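Local coordinates for protein cysteine protease S273R (African swine fever virus pig/Kenya/KEN-50/1950, PDB 6LJB) that is a cysteine protease that probably cleaves the viral polyprotein precursors pp220 and pp62 into core-shell proteins and probably dampens host innate immune responses, at residues E5-S10 / D245-T250; K31-F36 / A59-K64; S113-E118 / G195-W200; D179-E184 / H213-L218. All blocks are in the same frame, centred on the assembly; numbering follows the deposited sequence.

Interaction 1 (E5-S10 / D245-T250); sequences EKITSS and DNVSYT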
loop_
_atom_site.group_PDB
_atom_site.type_symbol
_atom_site.label_atom_id
_atom_site.label_comp_id
_atom_site.label_asym_id
_atom_site.label_seq_id
_atom_site.Cartn_x
_atom_site.Cartn_y
_atom_site.Cartn_z
ATOM N N GLU A 5 4.464 14.144 7.545
ATOM C CA GLU A 5 5.665 13.921 8.339
ATOM C C GLU A 5 5.421 13.067 9.578
ATOM O O GLU A 5 6.391 12.696 10.249
ATOM C CB GLU A 5 6.275 15.261 8.759
ATOM C CG GLU A 5 6.716 16.136 7.597
ATOM C CD GLU A 5 7.675 15.426 6.660
ATOM O OE1 GLU A 5 7.207 14.817 5.674
ATOM O OE2 GLU A 5 8.896 15.468 6.916
ATOM N N LYS A 6 4.170 12.745 9.897
ATOM C CA LYS A 6 3.861 11.948 11.077
ATOM C C LYS A 6 3.918 10.448 10.816
ATOM O O LYS A 6 3.724 9.666 11.755
ATOM C CB LYS A 6 2.479 12.322 11.626
ATOM C CG LYS A 6 2.380 13.744 12.158
ATOM C CD LYS A 6 3.373 13.999 13.280
ATOM C CE LYS A 6 3.299 15.438 13.777
ATOM N NZ LYS A 6 4.082 16.386 12.936
ATOM N N ILE A 7 4.174 10.025 9.579
ATOM C CA ILE A 7 4.307 8.606 9.269
ATOM C C ILE A 7 5.754 8.313 8.890
ATOM O O ILE A 7 6.594 9.219 8.858
ATOM C CB ILE A 7 3.338 8.178 8.150
ATOM C CG1 ILE A 7 3.614 8.961 6.868
ATOM C CG2 ILE A 7 1.895 8.363 8.599
ATOM C CD1 ILE A 7 2.724 8.560 5.711
ATOM N N THR A 8 6.052 7.047 8.600
ATOM C CA THR A 8 7.425 6.604 8.400
ATOM C C THR A 8 7.885 6.674 6.950
ATOM O O THR A 8 9.078 6.484 6.690
ATOM C CB THR A 8 7.595 5.169 8.909
ATOM O OG1 THR A 8 6.707 4.299 8.196
ATOM C CG2 THR A 8 7.287 5.094 10.395
ATOM N N SER A 9 6.986 6.940 6.005
ATOM C CA SER A 9 7.378 6.967 4.606
ATOM C C SER A 9 8.213 8.212 4.306
ATOM O O SER A 9 8.346 9.124 5.127
ATOM C CB SER A 9 6.145 6.923 3.702
ATOM O OG SER A 9 5.361 8.094 3.847
ATOM N N SER A 10 8.774 8.241 3.100
ATOM C CA SER A 10 9.615 9.344 2.657
ATOM C C SER A 10 9.564 9.403 1.137
ATOM O O SER A 10 9.177 8.422 0.490
ATOM C CB SER A 10 11.063 9.170 3.143
ATOM O OG SER A 10 11.733 8.186 2.376
ATOM N N ASP A 245 1.194 2.764 11.004
ATOM C CA ASP A 245 2.126 3.488 11.858
ATOM C C ASP A 245 1.485 3.976 13.153
ATOM O O ASP A 245 2.008 4.907 13.777
ATOM C CB ASP A 245 2.735 4.665 11.094
ATOM C CG ASP A 245 3.717 4.221 10.027
ATOM O OD1 ASP A 245 4.062 3.021 9.999
ATOM O OD2 ASP A 245 4.142 5.070 9.216
ATOM N N ASN A 246 0.363 3.372 13.551
ATOM C CA ASN A 246 -0.296 3.647 14.828
ATOM C C ASN A 246 -0.788 5.089 14.930
ATOM O O ASN A 246 -0.854 5.657 16.022
ATOM C CB ASN A 246 0.617 3.308 16.011
ATOM C CG ASN A 246 1.048 1.856 16.012
ATOM O OD1 ASN A 246 0.273 0.967 16.366
ATOM N ND2 ASN A 246 2.291 1.608 15.618
ATOM N N VAL A 247 -1.135 5.693 13.799
ATOM C CA VAL A 247 -1.848 6.965 13.809
ATOM C C VAL A 247 -3.326 6.666 14.020
ATOM O O VAL A 247 -3.932 5.909 13.255
ATOM C CB VAL A 247 -1.619 7.748 12.509
ATOM C CG1 VAL A 247 -2.467 9.011 12.494
ATOM C CG2 VAL A 247 -0.145 8.088 12.349
ATOM N N SER A 248 -3.905 7.247 15.068
ATOM C CA SER A 248 -5.284 6.947 15.423
ATOM C C SER A 248 -6.241 7.401 14.326
ATOM O O SER A 248 -6.024 8.415 13.657
ATOM C CB SER A 248 -5.652 7.617 16.746
ATOM O OG SER A 248 -6.983 7.306 17.121
ATOM N N TYR A 249 -7.314 6.625 14.145
ATOM C CA TYR A 249 -8.350 6.987 13.184
ATOM C C TYR A 249 -9.063 8.275 13.567
ATOM O O TYR A 249 -9.686 8.905 12.704
ATOM C CB TYR A 249 -9.366 5.850 13.052
ATOM C CG TYR A 249 -9.964 5.394 14.368
ATOM C CD1 TYR A 249 -10.971 6.124 14.988
ATOM C CD2 TYR A 249 -9.527 4.230 14.985
ATOM C CE1 TYR A 249 -11.522 5.711 16.186
ATOM C CE2 TYR A 249 -10.073 3.808 16.184
ATOM C CZ TYR A 249 -11.069 4.552 16.779
ATOM O OH TYR A 249 -11.614 4.136 17.971
ATOM N N THR A 250 -8.991 8.672 14.839
ATOM C CA THR A 250 -9.664 9.884 15.289
ATOM C C THR A 250 -9.113 11.132 14.616
ATOM O O THR A 250 -9.813 12.149 14.553
ATOM C CB THR A 250 -9.546 10.008 16.808
ATOM O OG1 THR A 250 -8.171 10.184 17.169
ATOM C CG2 THR A 250 -10.076 8.749 17.480
#

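Interaction 2 (K31-F36 / A59-K64); sequences KELTSF and AYAQQK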
loop_
_atom_site.group_PDB
_atom_site.type_symbol
_atom_site.label_atom_id
_atom_site.label_comp_id
_atom_site.label_asym_id
_atom_site.label_seq_id
_atom_site.Cartn_x
_atom_site.Cartn_y
_atom_site.Cartn_z
ATOM N N LYS A 31 28.564 -1.843 -7.228
ATOM C CA LYS A 31 29.895 -1.681 -7.797
ATOM C C LYS A 31 30.012 -2.255 -9.202
ATOM O O LYS A 31 30.915 -1.857 -9.945
ATOM C CB LYS A 31 30.946 -2.321 -6.887
ATOM C CG LYS A 31 31.680 -1.311 -6.024
ATOM C CD LYS A 31 32.303 -0.231 -6.895
ATOM C CE LYS A 31 32.528 1.054 -6.118
ATOM N NZ LYS A 31 33.011 2.149 -7.005
ATOM N N GLU A 32 29.124 -3.176 -9.585
ATOM C CA GLU A 32 29.141 -3.684 -10.952
ATOM C C GLU A 32 28.713 -2.619 -11.951
ATOM O O GLU A 32 29.087 -2.687 -13.127
ATOM C CB GLU A 32 28.239 -4.912 -11.070
ATOM C CG GLU A 32 28.855 -6.207 -10.560
ATOM C CD GLU A 32 29.731 -6.887 -11.594
ATOM O OE1 GLU A 32 29.939 -6.306 -12.679
ATOM O OE2 GLU A 32 30.209 -8.008 -11.322
ATOM N N LEU A 33 27.936 -1.630 -11.508
ATOM C CA LEU A 33 27.439 -0.567 -12.371
ATOM C C LEU A 33 27.931 0.803 -11.912
ATOM O O LEU A 33 27.278 1.818 -12.162
ATOM C CB LEU A 33 25.913 -0.589 -12.430
ATOM C CG LEU A 33 25.251 -1.873 -12.930
ATOM C CD1 LEU A 33 23.736 -1.754 -12.850
ATOM C CD2 LEU A 33 25.691 -2.190 -14.350
ATOM N N THR A 34 29.088 0.846 -11.244
ATOM C CA THR A 34 29.595 2.114 -10.728
ATOM C C THR A 34 29.916 3.094 -11.849
ATOM O O THR A 34 29.838 4.311 -11.647
ATOM C CB THR A 34 30.833 1.878 -9.859
ATOM O OG1 THR A 34 31.349 3.136 -9.406
ATOM C CG2 THR A 34 31.912 1.144 -10.645
ATOM N N SER A 35 30.273 2.589 -13.032
ATOM C CA SER A 35 30.584 3.477 -14.147
ATOM C C SER A 35 29.358 4.272 -14.572
ATOM O O SER A 35 29.444 5.481 -14.821
ATOM C CB SER A 35 31.135 2.669 -15.322
ATOM O OG SER A 35 32.131 1.758 -14.892
ATOM N N PHE A 36 28.201 3.611 -14.652
ATOM C CA PHE A 36 26.976 4.296 -15.046
ATOM C C PHE A 36 26.326 5.023 -13.875
ATOM O O PHE A 36 25.643 6.031 -14.082
ATOM C CB PHE A 36 25.992 3.297 -15.655
ATOM C CG PHE A 36 26.640 2.258 -16.525
ATOM C CD1 PHE A 36 27.133 2.591 -17.777
ATOM C CD2 PHE A 36 26.750 0.947 -16.094
ATOM C CE1 PHE A 36 27.728 1.635 -18.579
ATOM C CE2 PHE A 36 27.345 -0.013 -16.891
ATOM C CZ PHE A 36 27.834 0.332 -18.135
ATOM N N ALA A 59 21.728 -3.822 -21.240
ATOM C CA ALA A 59 22.528 -4.670 -22.115
ATOM C C ALA A 59 23.807 -5.120 -21.420
ATOM O O ALA A 59 24.153 -6.305 -21.445
ATOM C CB ALA A 59 22.847 -3.931 -23.414
ATOM N N TYR A 60 24.515 -4.187 -20.780
ATOM C CA TYR A 60 25.791 -4.515 -20.152
ATOM C C TYR A 60 25.614 -5.534 -19.031
ATOM O O TYR A 60 26.237 -6.601 -19.039
ATOM C CB TYR A 60 26.456 -3.243 -19.623
ATOM C CG TYR A 60 27.640 -3.506 -18.718
ATOM C CD1 TYR A 60 28.888 -3.811 -19.246
ATOM C CD2 TYR A 60 27.508 -3.457 -17.335
ATOM C CE1 TYR A 60 29.971 -4.056 -18.423
ATOM C CE2 TYR A 60 28.586 -3.701 -16.505
ATOM C CZ TYR A 60 29.814 -4.000 -17.054
ATOM O OH TYR A 60 30.890 -4.243 -16.230
ATOM N N ALA A 61 24.763 -5.217 -18.051
ATOM C CA ALA A 61 24.624 -6.081 -16.884
ATOM C C ALA A 61 24.024 -7.435 -17.240
ATOM O O ALA A 61 24.313 -8.432 -16.567
ATOM C CB ALA A 61 23.777 -5.390 -15.815
ATOM N N GLN A 62 23.194 -7.498 -18.283
ATOM C CA GLN A 62 22.610 -8.775 -18.676
ATOM C C GLN A 62 23.592 -9.611 -19.489
ATOM O O GLN A 62 23.643 -10.837 -19.334
ATOM C CB GLN A 62 21.315 -8.547 -19.455
ATOM C CG GLN A 62 20.723 -9.798 -20.071
ATOM C CD GLN A 62 20.776 -9.770 -21.582
ATOM O OE1 GLN A 62 20.222 -8.873 -22.218
ATOM N NE2 GLN A 62 21.455 -10.746 -22.168
ATOM N N GLN A 63 24.383 -8.972 -20.356
ATOM C CA GLN A 63 25.504 -9.662 -20.986
ATOM C C GLN A 63 26.634 -9.944 -20.003
ATOM O O GLN A 63 27.642 -10.541 -20.396
ATOM C CB GLN A 63 26.035 -8.845 -22.172
ATOM C CG GLN A 63 25.019 -8.586 -23.286
ATOM C CD GLN A 63 24.948 -9.700 -24.312
ATOM O OE1 GLN A 63 25.422 -10.810 -24.079
ATOM N NE2 GLN A 63 24.355 -9.403 -25.465
ATOM N N LYS A 64 26.492 -9.519 -18.746
ATOM C CA LYS A 64 27.417 -9.866 -17.676
ATOM C C LYS A 64 26.769 -10.758 -16.623
ATOM O O LYS A 64 27.345 -10.952 -15.549
ATOM C CB LYS A 64 27.971 -8.597 -17.020
ATOM C CG LYS A 64 29.451 -8.347 -17.280
ATOM C CD LYS A 64 29.721 -8.041 -18.744
ATOM C CE LYS A 64 31.197 -7.756 -18.980
ATOM N NZ LYS A 64 31.481 -7.372 -20.390
#

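Interaction 3 (S113-E118 / G195-W200); sequences SMMDFE and GPVIRW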
loop_
_atom_site.group_PDB
_atom_site.type_symbol
_atom_site.label_atom_id
_atom_site.label_comp_id
_atom_site.label_asym_id
_atom_site.label_seq_id
_atom_site.Cartn_x
_atom_site.Cartn_y
_atom_site.Cartn_z
ATOM N N SER A 113 -10.678 -5.258 -4.144
ATOM C CA SER A 113 -11.996 -5.870 -4.444
ATOM C C SER A 113 -12.961 -4.809 -4.977
ATOM O O SER A 113 -12.764 -3.620 -4.683
ATOM C CB SER A 113 -12.559 -6.560 -3.229
ATOM O OG SER A 113 -13.894 -6.977 -3.453
ATOM N N MET A 114 -13.915 -5.235 -5.804
ATOM C CA MET A 114 -14.955 -4.353 -6.302
ATOM C C MET A 114 -16.130 -4.365 -5.327
ATOM O O MET A 114 -16.120 -5.062 -4.311
ATOM C CB MET A 114 -15.390 -4.777 -7.705
ATOM C CG MET A 114 -15.602 -3.628 -8.676
ATOM S SD MET A 114 -14.062 -2.793 -9.106
ATOM C CE MET A 114 -14.633 -1.670 -10.379
ATOM N N MET A 115 -17.164 -3.589 -5.638
ATOM C CA MET A 115 -18.342 -3.517 -4.783
ATOM C C MET A 115 -19.344 -4.632 -5.064
ATOM O O MET A 115 -20.445 -4.617 -4.501
ATOM C CB MET A 115 -19.014 -2.150 -4.931
ATOM C CG MET A 115 -19.722 -1.675 -3.675
ATOM S SD MET A 115 -18.702 -1.900 -2.205
ATOM C CE MET A 115 -17.368 -0.747 -2.519
ATOM N N ASP A 116 -18.987 -5.598 -5.910
ATOM C CA ASP A 116 -19.869 -6.698 -6.275
ATOM C C ASP A 116 -19.525 -7.992 -5.544
ATOM O O ASP A 116 -19.953 -9.068 -5.973
ATOM C CB ASP A 116 -19.818 -6.932 -7.786
ATOM C CG ASP A 116 -19.879 -5.642 -8.579
ATOM O OD1 ASP A 116 -20.841 -4.870 -8.393
ATOM O OD2 ASP A 116 -18.956 -5.399 -9.385
ATOM N N PHE A 117 -18.770 -7.911 -4.445
ATOM C CA PHE A 117 -18.222 -9.117 -3.833
ATOM C C PHE A 117 -19.285 -10.028 -3.228
ATOM O O PHE A 117 -18.971 -11.180 -2.909
ATOM C CB PHE A 117 -17.177 -8.752 -2.772
ATOM C CG PHE A 117 -17.697 -7.880 -1.662
ATOM C CD1 PHE A 117 -18.351 -8.433 -0.574
ATOM C CD2 PHE A 117 -17.500 -6.509 -1.691
ATOM C CE1 PHE A 117 -18.818 -7.639 0.452
ATOM C CE2 PHE A 117 -17.964 -5.707 -0.665
ATOM C CZ PHE A 117 -18.622 -6.274 0.408
ATOM N N GLU A 118 -20.521 -9.555 -3.062
ATOM C CA GLU A 118 -21.592 -10.436 -2.614
ATOM C C GLU A 118 -22.126 -11.322 -3.731
ATOM O O GLU A 118 -22.789 -12.324 -3.446
ATOM C CB GLU A 118 -22.741 -9.622 -2.018
ATOM C CG GLU A 118 -22.455 -9.064 -0.639
ATOM C CD GLU A 118 -23.690 -8.480 0.016
ATOM O OE1 GLU A 118 -24.691 -8.252 -0.697
ATOM O OE2 GLU A 118 -23.663 -8.253 1.243
ATOM N N GLY A 195 -24.195 -1.097 1.422
ATOM C CA GLY A 195 -24.734 -2.269 2.074
ATOM C C GLY A 195 -23.785 -3.447 2.206
ATOM O O GLY A 195 -23.587 -3.981 3.302
ATOM N N PRO A 196 -23.200 -3.898 1.088
ATOM C CA PRO A 196 -22.286 -5.055 1.172
ATOM C C PRO A 196 -21.125 -4.851 2.133
ATOM O O PRO A 196 -20.871 -5.717 2.981
ATOM C CB PRO A 196 -21.820 -5.223 -0.280
ATOM C CG PRO A 196 -22.946 -4.691 -1.090
ATOM C CD PRO A 196 -23.483 -3.526 -0.309
ATOM N N VAL A 197 -20.405 -3.732 2.023
ATOM C CA VAL A 197 -19.340 -3.441 2.980
ATOM C C VAL A 197 -19.917 -3.297 4.381
ATOM O O VAL A 197 -19.313 -3.734 5.369
ATOM C CB VAL A 197 -18.564 -2.181 2.553
ATOM C CG1 VAL A 197 -17.495 -1.835 3.581
ATOM C CG2 VAL A 197 -17.936 -2.385 1.189
ATOM N N ILE A 198 -21.103 -2.692 4.484
ATOM C CA ILE A 198 -21.781 -2.555 5.767
ATOM C C ILE A 198 -22.075 -3.923 6.372
ATOM O O ILE A 198 -22.025 -4.095 7.596
ATOM C CB ILE A 198 -23.058 -1.705 5.587
ATOM C CG1 ILE A 198 -22.694 -0.265 5.202
ATOM C CG2 ILE A 198 -23.959 -1.764 6.816
ATOM C CD1 ILE A 198 -23.876 0.566 4.752
ATOM N N ARG A 199 -22.360 -4.923 5.532
ATOM C CA ARG A 199 -22.564 -6.277 6.036
ATOM C C ARG A 199 -21.251 -7.023 6.222
ATOM O O ARG A 199 -21.151 -7.876 7.112
ATOM C CB ARG A 199 -23.476 -7.064 5.096
ATOM C CG ARG A 199 -24.952 -6.775 5.278
ATOM C CD ARG A 199 -25.802 -7.634 4.357
ATOM N NE ARG A 199 -25.582 -7.311 2.951
ATOM C CZ ARG A 199 -26.232 -6.355 2.296
ATOM N NH1 ARG A 199 -27.145 -5.623 2.920
ATOM N NH2 ARG A 199 -25.968 -6.129 1.017
ATOM N N TRP A 200 -20.245 -6.729 5.394
ATOM C CA TRP A 200 -18.951 -7.387 5.540
ATOM C C TRP A 200 -18.315 -7.049 6.881
ATOM O O TRP A 200 -17.811 -7.933 7.582
ATOM C CB TRP A 200 -18.027 -6.988 4.386
ATOM C CG TRP A 200 -16.680 -7.649 4.431
ATOM C CD1 TRP A 200 -16.312 -8.803 3.803
ATOM C CD2 TRP A 200 -15.523 -7.192 5.140
ATOM N NE1 TRP A 200 -14.997 -9.093 4.077
ATOM C CE2 TRP A 200 -14.490 -8.119 4.896
ATOM C CE3 TRP A 200 -15.258 -6.087 5.956
ATOM C CZ2 TRP A 200 -13.216 -7.976 5.439
ATOM C CZ3 TRP A 200 -13.993 -5.948 6.495
ATOM C CH2 TRP A 200 -12.988 -6.886 6.235
#

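Interaction 4 (D179-E184 / H213-L218); sequences DCWSIE and HTVKTL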
loop_
_atom_site.group_PDB
_atom_site.type_symbol
_atom_site.label_atom_id
_atom_site.label_comp_id
_atom_site.label_asym_id
_atom_site.label_seq_id
_atom_site.Cartn_x
_atom_site.Cartn_y
_atom_site.Cartn_z
ATOM N N ASP A 179 -5.869 -3.813 22.818
ATOM C CA ASP A 179 -6.912 -4.510 23.616
ATOM C C ASP A 179 -8.292 -4.228 23.012
ATOM O O ASP A 179 -9.233 -4.986 23.309
ATOM C CB ASP A 179 -6.766 -4.229 25.112
ATOM C CG ASP A 179 -5.649 -5.042 25.739
ATOM O OD1 ASP A 179 -5.796 -6.278 25.816
ATOM O OD2 ASP A 179 -4.632 -4.439 26.122
ATOM N N CYS A 180 -8.416 -3.155 22.227
ATOM C CA CYS A 180 -9.702 -2.898 21.527
ATOM C C CYS A 180 -9.472 -3.138 20.033
ATOM O O CYS A 180 -8.664 -2.413 19.436
ATOM C CB CYS A 180 -10.203 -1.475 21.730
ATOM S SG CYS A 180 -11.681 -1.111 20.745
ATOM N N TRP A 181 -10.191 -4.101 19.457
ATOM C CA TRP A 181 -10.035 -4.433 18.018
ATOM C C TRP A 181 -11.030 -3.594 17.215
ATOM O O TRP A 181 -12.221 -3.618 17.548
ATOM C CB TRP A 181 -10.224 -5.938 17.816
ATOM C CG TRP A 181 -9.070 -6.742 18.329
ATOM C CD1 TRP A 181 -8.059 -6.307 19.134
ATOM C CD2 TRP A 181 -8.815 -8.136 18.090
ATOM N NE1 TRP A 181 -7.187 -7.327 19.400
ATOM C CE2 TRP A 181 -7.626 -8.461 18.774
ATOM C CE3 TRP A 181 -9.468 -9.136 17.363
ATOM C CZ2 TRP A 181 -7.081 -9.741 18.749
ATOM C CZ3 TRP A 181 -8.926 -10.400 17.337
ATOM C CH2 TRP A 181 -7.749 -10.696 18.022
ATOM N N SER A 182 -10.546 -2.887 16.193
ATOM C CA SER A 182 -11.421 -1.986 15.403
ATOM C C SER A 182 -11.461 -2.388 13.928
ATOM O O SER A 182 -10.405 -2.684 13.351
ATOM C CB SER A 182 -10.979 -0.557 15.556
ATOM O OG SER A 182 -9.631 -0.400 15.152
ATOM N N ILE A 183 -12.663 -2.376 13.356
ATOM C CA ILE A 183 -12.862 -2.643 11.934
ATOM C C ILE A 183 -13.308 -1.331 11.305
ATOM O O ILE A 183 -14.403 -0.835 11.603
ATOM C CB ILE A 183 -13.892 -3.754 11.693
ATOM C CG1 ILE A 183 -13.492 -5.017 12.458
ATOM C CG2 ILE A 183 -14.027 -4.042 10.206
ATOM C CD1 ILE A 183 -14.623 -5.995 12.639
ATOM N N GLU A 184 -12.471 -0.770 10.438
ATOM C CA GLU A 184 -12.610 0.610 9.999
ATOM C C GLU A 184 -12.882 0.687 8.505
ATOM O O GLU A 184 -12.324 -0.083 7.717
ATOM C CB GLU A 184 -11.347 1.405 10.340
ATOM C CG GLU A 184 -10.929 1.273 11.795
ATOM C CD GLU A 184 -9.454 1.542 12.008
ATOM O OE1 GLU A 184 -8.838 2.209 11.150
ATOM O OE2 GLU A 184 -8.907 1.078 13.031
ATOM N N HIS A 213 -12.658 -10.222 23.300
ATOM C CA HIS A 213 -13.878 -9.807 23.978
ATOM C C HIS A 213 -14.422 -8.475 23.475
ATOM O O HIS A 213 -15.623 -8.222 23.616
ATOM C CB HIS A 213 -13.635 -9.725 25.487
ATOM C CG HIS A 213 -12.395 -8.972 25.860
ATOM N ND1 HIS A 213 -12.244 -7.621 25.633
ATOM C CD2 HIS A 213 -11.245 -9.385 26.446
ATOM C CE1 HIS A 213 -11.057 -7.233 26.062
ATOM N NE2 HIS A 213 -10.431 -8.284 26.560
ATOM N N THR A 214 -13.580 -7.624 22.893
ATOM C CA THR A 214 -13.988 -6.301 22.437
ATOM C C THR A 214 -13.682 -6.170 20.952
ATOM O O THR A 214 -12.519 -6.263 20.545
ATOM C CB THR A 214 -13.279 -5.203 23.233
ATOM O OG1 THR A 214 -13.441 -5.450 24.635
ATOM C CG2 THR A 214 -13.869 -3.841 22.900
ATOM N N VAL A 215 -14.726 -5.969 20.149
ATOM C CA VAL A 215 -14.601 -5.724 18.715
ATOM C C VAL A 215 -15.638 -4.683 18.325
ATOM O O VAL A 215 -16.827 -4.847 18.617
ATOM C CB VAL A 215 -14.793 -7.006 17.875
ATOM C CG1 VAL A 215 -14.754 -6.676 16.391
ATOM C CG2 VAL A 215 -13.738 -8.048 18.215
ATOM N N LYS A 216 -15.195 -3.614 17.664
ATOM C CA LYS A 216 -16.075 -2.528 17.259
ATOM C C LYS A 216 -15.860 -2.200 15.790
ATOM O O LYS A 216 -14.729 -2.234 15.296
ATOM C CB LYS A 216 -15.842 -1.273 18.108
ATOM C CG LYS A 216 -16.209 -1.432 19.573
ATOM C CD LYS A 216 -15.954 -0.149 20.349
ATOM C CE LYS A 216 -16.329 -0.309 21.814
ATOM N NZ LYS A 216 -16.047 0.923 22.599
ATOM N N THR A 217 -16.951 -1.881 15.100
ATOM C CA THR A 217 -16.905 -1.427 13.717
ATOM C C THR A 217 -17.101 0.082 13.674
ATOM O O THR A 217 -17.923 0.633 14.413
ATOM C CB THR A 217 -17.979 -2.117 12.874
ATOM O OG1 THR A 217 -19.277 -1.762 13.368
ATOM C CG2 THR A 217 -17.816 -3.629 12.937
ATOM N N LEU A 218 -16.343 0.747 12.805
ATOM C CA LEU A 218 -16.372 2.200 12.724
ATOM C C LEU A 218 -16.277 2.643 11.273
ATOM O O LEU A 218 -15.503 2.081 10.492
ATOM C CB LEU A 218 -15.230 2.825 13.530
ATOM C CG LEU A 218 -15.196 4.353 13.543
ATOM C CD1 LEU A 218 -15.938 4.907 14.751
ATOM C CD2 LEU A 218 -13.767 4.854 13.500
#

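Interaction 1 (E5-S10 / D245-T250)
Both donors of Thr8 meet OD2 of the Asp245 carboxylate tilted to the same side of its plane, the backbone N from the anti side and the hydroxyl OG1 from the syn side. Thr8 N donates to Asp245 OD2 over 2.8 Å, the nitrogen standing 32° out of that plane, and Thr8 OG1 donates to the same oxygen over 2.9 Å. The hydroxyl can turn to OD2 because chi1 of 60° holds it between the backbone N and the carbonyl carbon, close to its own amide. Threonine suits the position by offering two donors to one acceptor, while its methyl CG2 lies 3.4 Å from Asp245 OD2. The other carboxylate oxygen, OD1, is hydrogen-bonded to the hydroxyl of Tyr104.

Ile7 crosses Asp245 at about a right angle, its CB 3.4 Å from OD2, and its CG2 meets Val247 CG2 at 4.3 Å. The apolar chain of Ile7 then turns into the core, against Phe238, Ala242 and Phe265.

Asp245 sits where helix 232-244 has just ended. A Schellman motif makes the turn, with Asn246 as the C-prime residue at positive phi, a conformation that asparagine tolerates well, and Val247 then points back toward the N-terminal segment.

Arg241 is hydrogen-bonded to Thr8 OG1 and forms only a long, weak ion pair with Asp245 OD2. Two donors on OD2, another partner on OD1 and this nearby positive charge would together favour an ionised aspartate, fastening the N-terminal loop to the C-terminal end of the helix that begins with the assigned nucleophile, Cys232.

Interaction 2 (K31-F36 / A59-K64)
Leu33 and Ala61 bring the two backbones nearest each other, with their CA atoms 7.7 Å apart, a distance that leaves room for side chains between the segments but brings no hydrogen bond across. Tyr60 fills much of that room. Its CG stands anti to the backbone N (chi1 168°), which sends the ring out from helix 55-62 toward the other segment.

Phe36 comes to this ring with its own edge. CE2 of Phe36 approaches Tyr60 CD2 at 3.5 Å, and CZ lies over one face of the tyrosine. The pair is an offset edge-to-face contact, with centroids 5.3 Å apart and planes at 66°, in which the phenyl C-H edge meets the electron-rich face.

The contact belongs to a small helical cluster in the N-terminal part of the chain, far from the catalytic site. Leu33 marks the break between helix 27-32 and helix 34-37, closing the first and occupying the N-cap position of the second. Leucine has no polar side chain with which to cap the helix there, but it can be buried: Leu33 also packs on Ile52, Val57 and Leu68.

Its methyl CD2 lies at the edge of the tyrosine ring, 3.7 Å from Tyr60 CD2, and 4.0 Å from Ala61 CB. The small alanine lets the leucine branch settle close to the helix. Beside it, the backbone oxygen of Glu32 meets the same ring edge, 3.6 Å from Tyr60 CE2.

Interaction 3 (S113-E118 / G195-W200)
Glu118 OE2 is gripped by Arg199, whose NE donates to it over 2.7 Å while NH2 adds a weak bond. The same NH2 donates to Glu118 OE1 over 3.0 Å, giving a side-on, two-nitrogen salt bridge. NE meets the syn lone pair of OE2, and OE2 lies only 6° out of the guanidinium plane, yet the carboxylate is turned 37° from that plane, so the NH2 bond to OE1 is tilted.

The bridge ties a loop to the first turns of helix 195-208, the connecting helix of a beta-alpha-beta unit in the Ulp1-like catalytic domain. Glu118 reaches it with an extended chain, passing across Pro196, and Arg199 bends at chi3 (-66°) to bring NE round. Proline suits the first turn of a helix, where its missing N-H costs no helical bond, and its compact ring offers an apolar surface.

Phe117 uses that surface. The ring tip CZ touches Pro196 CB at 3.4 Å, and the ring edge faces the backbone N of Val197. The ring is buried, with Leu157 and an edge-to-face contact with Phe124 beyond the segment. Trp200 lies next to it, its CB 4.1 Å from Phe117 CE1 and its NE1 bonded to Phe124 O.

Met115, whose side chain is about 8 Å from those of the assigned active-site residues His168 and Asn187, bends at chi2 and chi3. The flexible thioether thus crosses Val197 at about a right angle, SD lying 3.5 Å from Val197 CG2.

Interaction 4 (D179-E184 / H213-L218)
His213 begins the contact, its CE1 4.0 Å from Asp179 O at the start of two parallel strands, 181-186 and 215-220. Helix 195-208 joins them in a beta-alpha-beta crossover, and 215-220 is the edge strand of the mixed sheet.

Thr214 O takes a weak bond from Trp181 N, and its CG2 lies near Cys180 SG. Val215, beta-branched and so suited to a strand, packs on the face toward helix 195-208, where its CG1 meets Ile183 CD1 at 3.8 Å. Trp181 shares that face and stacks on His212, just before the second segment.

Lys216 holds the first strand twice: its N donates to Trp181 O over 3.0 Å and its O accepts from Ile183 N over 2.8 Å. Its long side chain belongs to the opposite face and can run out to solvent. Thr217 returns to the helix side, lying side by side with Ile183, with CG2 4.0 Å from Ile183 CD1.

Leu218 N donates to Ile183 O over 2.8 Å. Its side chain lies with Ser182 and Glu184, whose OE2 takes a bond from Ser182 OG and a salt bridge from Arg243, while OE1 is bonded to Tyr239. Last, Leu218 O receives a CA-H contact from Glu184 CA at 3.3 Å.

From the N terminus, 5-10 opens the longest loop, which interaction 1 closes only at 245-250, so the other three contacts lie within it along the chain. Interaction 2 closes first, a short loop of its own in the N-terminal helical part, about 36 Å from interaction 3 and 41 Å from interaction 4 at the nearest atoms. Interactions 3 and 4 then cross, since 113-118, 179-184, 195-200 and 213-218 alternate: the crossover helix joins the two strands, and its first turns are packed against the loop after strand 107-109. They touch where Trp200 meets Ile183. Tyr249 in turn packs on Leu218 and Glu184, linking interaction 1 to the sheet.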